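Local coordinates for protein SnoK (Streptomyces nogalater, PDB 5EPA) that probably acts as an iron- and 2-oxoglutarate-dependent carbocyclase in the biosynthesis of nogalamycin, at residues A[133-138]-A[147-152]. Residues are numbered along the deposited sequence; the frame is centred on the assembly and turned at random.
Sequences HDDETG and TLTAWI. With FE (Fe (III) ion), chain G; AKG (2-oxoglutaric acid), chain H.
D135 and T149 meet beside the iron site of a double-stranded beta-helix (cupin-type) fold, where H133 and D135 supply the HxD half of the facial triad of two histidines and one carboxylate, and H222 completes it. From CB, which points toward strand 148-153, the D135 side chain runs with CG anti to its own carbonyl carbon (chi1 -72°), and this sends the carboxylate between metal and strand. CG lies 3.0 Å from the iron; OD1 binds it at 1.9 Å, while OD2 points away from the metal, to H216 NE2 and water 1. OD2 accepts a bond from each, the water lying 2.5 Å away. The same water accepts from T149 OG1 at 2.6 Å, bridging two side chains that cross at about a right angle. With these partners on OD2, the carboxylate's rotation is probably fixed and OD1 is kept on the metal. Two residues beyond T149, the W151 indole offers its edge to the distal carboxylate of the cosubstrate. The bond from W151 NE1 to AKG O3 spans 3.1 Å and is nearly straight, at 165°. A phenylalanine in place of W151 would lack the indole N-H and would probably leave AKG O3 without this donor and that carboxylate freer to turn. 2-Oxoglutarate is also hydrogen-bonded to R233 and T130. It chelates the iron through O2 and O5, and H133 NE2 ligates the metal at 2.1 Å.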
loop_
_atom_site.group_PDB
_atom_site.type_symbol
_atom_site.label_atom_id
_atom_site.label_comp_id
_atom_site.label_asym_id
_atom_site.label_seq_id
_atom_site.Cartn_x
_atom_site.Cartn_y
_atom_site.Cartn_z
ATOM N N HIS A 133 4.482 7.980 7.190
ATOM C CA HIS A 133 5.258 8.224 5.970
ATOM C C HIS A 133 4.348 8.474 4.801
ATOM O O HIS A 133 3.140 8.316 4.918
ATOM C CB HIS A 133 6.150 6.988 5.654
ATOM C CG HIS A 133 5.367 5.733 5.362
ATOM N ND1 HIS A 133 4.769 4.982 6.348
ATOM C CD2 HIS A 133 5.066 5.115 4.186
ATOM C CE1 HIS A 133 4.130 3.958 5.792
ATOM N NE2 HIS A 133 4.251 4.027 4.465
ATOM N N ASP A 134 4.923 8.839 3.663
ATOM C CA ASP A 134 4.238 8.687 2.391
ATOM C C ASP A 134 5.012 7.650 1.578
ATOM O O ASP A 134 6.123 7.281 1.934
ATOM C CB ASP A 134 4.076 9.978 1.627
ATOM C CG ASP A 134 5.416 10.605 1.157
ATOM O OD1 ASP A 134 6.330 9.879 0.709
ATOM O OD2 ASP A 134 5.516 11.862 1.220
ATOM N N ASP A 135 4.375 7.088 0.568
ATOM C CA ASP A 135 4.965 5.926 -0.119
ATOM C C ASP A 135 5.952 6.384 -1.174
ATOM O O ASP A 135 6.944 5.722 -1.417
ATOM C CB ASP A 135 3.875 5.074 -0.721
ATOM C CG ASP A 135 3.059 4.310 0.324
ATOM O OD1 ASP A 135 3.535 3.908 1.446
ATOM O OD2 ASP A 135 1.879 4.114 -0.030
ATOM N N GLU A 136 5.676 7.537 -1.776
ATOM C CA GLU A 136 6.533 8.117 -2.781
ATOM C C GLU A 136 7.977 8.158 -2.332
ATOM O O GLU A 136 8.902 7.885 -3.104
ATOM C CB GLU A 136 6.011 9.525 -3.138
ATOM C CG GLU A 136 6.857 10.327 -4.094
ATOM C CD GLU A 136 6.257 11.708 -4.392
ATOM O OE1 GLU A 136 6.145 12.577 -3.472
ATOM O OE2 GLU A 136 5.866 11.918 -5.577
ATOM N N THR A 137 8.182 8.529 -1.100
ATOM C CA THR A 137 9.522 8.729 -0.572
ATOM C C THR A 137 10.392 7.460 -0.687
ATOM O O THR A 137 11.577 7.521 -0.989
ATOM C CB THR A 137 9.414 9.159 0.902
ATOM O OG1 THR A 137 8.702 10.431 0.991
ATOM C CG2 THR A 137 10.764 9.294 1.542
ATOM N N GLY A 138 9.780 6.308 -0.438
ATOM C CA GLY A 138 10.463 5.023 -0.511
ATOM C C GLY A 138 10.316 4.190 -1.791
ATOM O O GLY A 138 10.795 3.057 -1.846
ATOM N N THR A 147 0.305 7.370 -9.105
ATOM C CA THR A 147 0.610 6.155 -8.382
ATOM C C THR A 147 -0.184 6.089 -7.064
ATOM O O THR A 147 -0.220 7.064 -6.288
ATOM C CB THR A 147 2.112 6.031 -8.120
ATOM O OG1 THR A 147 2.793 5.859 -9.352
ATOM C CG2 THR A 147 2.457 4.848 -7.237
ATOM N N LEU A 148 -0.738 4.910 -6.795
ATOM C CA LEU A 148 -1.528 4.653 -5.593
ATOM C C LEU A 148 -1.432 3.200 -5.133
ATOM O O LEU A 148 -0.979 2.319 -5.870
ATOM C CB LEU A 148 -2.984 5.000 -5.826
ATOM C CG LEU A 148 -3.881 4.028 -6.567
ATOM C CD1 LEU A 148 -5.309 4.527 -6.553
ATOM C CD2 LEU A 148 -3.450 3.901 -7.986
ATOM N N THR A 149 -1.845 2.974 -3.884
ATOM C CA THR A 149 -1.747 1.670 -3.244
ATOM C C THR A 149 -3.131 1.185 -2.844
ATOM O O THR A 149 -3.941 1.976 -2.349
ATOM C CB THR A 149 -0.908 1.738 -1.974
ATOM O OG1 THR A 149 0.459 2.070 -2.271
ATOM C CG2 THR A 149 -0.941 0.415 -1.213
ATOM N N ALA A 150 -3.400 -0.086 -3.114
ATOM C CA ALA A 150 -4.577 -0.765 -2.624
ATOM C C ALA A 150 -4.185 -1.582 -1.400
ATOM O O ALA A 150 -3.373 -2.479 -1.502
ATOM C CB ALA A 150 -5.131 -1.696 -3.693
ATOM N N TRP A 151 -4.756 -1.258 -0.248
ATOM C CA TRP A 151 -4.468 -1.960 1.000
ATOM C C TRP A 151 -5.641 -2.855 1.260
ATOM O O TRP A 151 -6.716 -2.395 1.616
ATOM C CB TRP A 151 -4.275 -0.958 2.117
ATOM C CG TRP A 151 -3.659 -1.477 3.387
ATOM C CD1 TRP A 151 -2.343 -1.571 3.694
ATOM C CD2 TRP A 151 -4.370 -1.882 4.556
ATOM N NE1 TRP A 151 -2.182 -2.044 4.971
ATOM C CE2 TRP A 151 -3.424 -2.243 5.518
ATOM C CE3 TRP A 151 -5.737 -2.010 4.860
ATOM C CZ2 TRP A 151 -3.783 -2.670 6.789
ATOM C CZ3 TRP A 151 -6.091 -2.483 6.119
ATOM C CH2 TRP A 151 -5.117 -2.806 7.064
ATOM N N ILE A 152 -5.450 -4.126 0.954
ATOM C CA ILE A 152 -6.525 -5.088 0.920
ATOM C C ILE A 152 -6.559 -5.806 2.255
ATOM O O ILE A 152 -5.584 -6.429 2.641
ATOM C CB ILE A 152 -6.273 -6.113 -0.210
ATOM C CG1 ILE A 152 -6.122 -5.405 -1.550
ATOM C CG2 ILE A 152 -7.427 -7.106 -0.306
ATOM C CD1 ILE A 152 -5.360 -6.211 -2.558
HETATM FE FE FE G . 2.984 3.053 3.085
HETATM C C1 AKG H . 1.181 0.939 2.865
HETATM O O1 AKG H . 0.359 0.110 2.401
HETATM O O2 AKG H . 1.751 1.861 2.221
HETATM C C2 AKG H . 1.573 0.858 4.269
HETATM O O5 AKG H . 2.369 1.718 4.615
HETATM C C3 AKG H . 1.018 -0.208 5.179
HETATM C C4 AKG H . 1.657 -0.326 6.566
HETATM C C5 AKG H . 0.939 -1.407 7.396
HETATM O O3 AKG H . 0.284 -2.350 6.844
HETATM O O4 AKG H . 0.994 -1.371 8.628
HETATM O O HOH W 1 0.609 4.667 -2.060
HETATM O O HOH W 2 4.538 1.638 2.576
#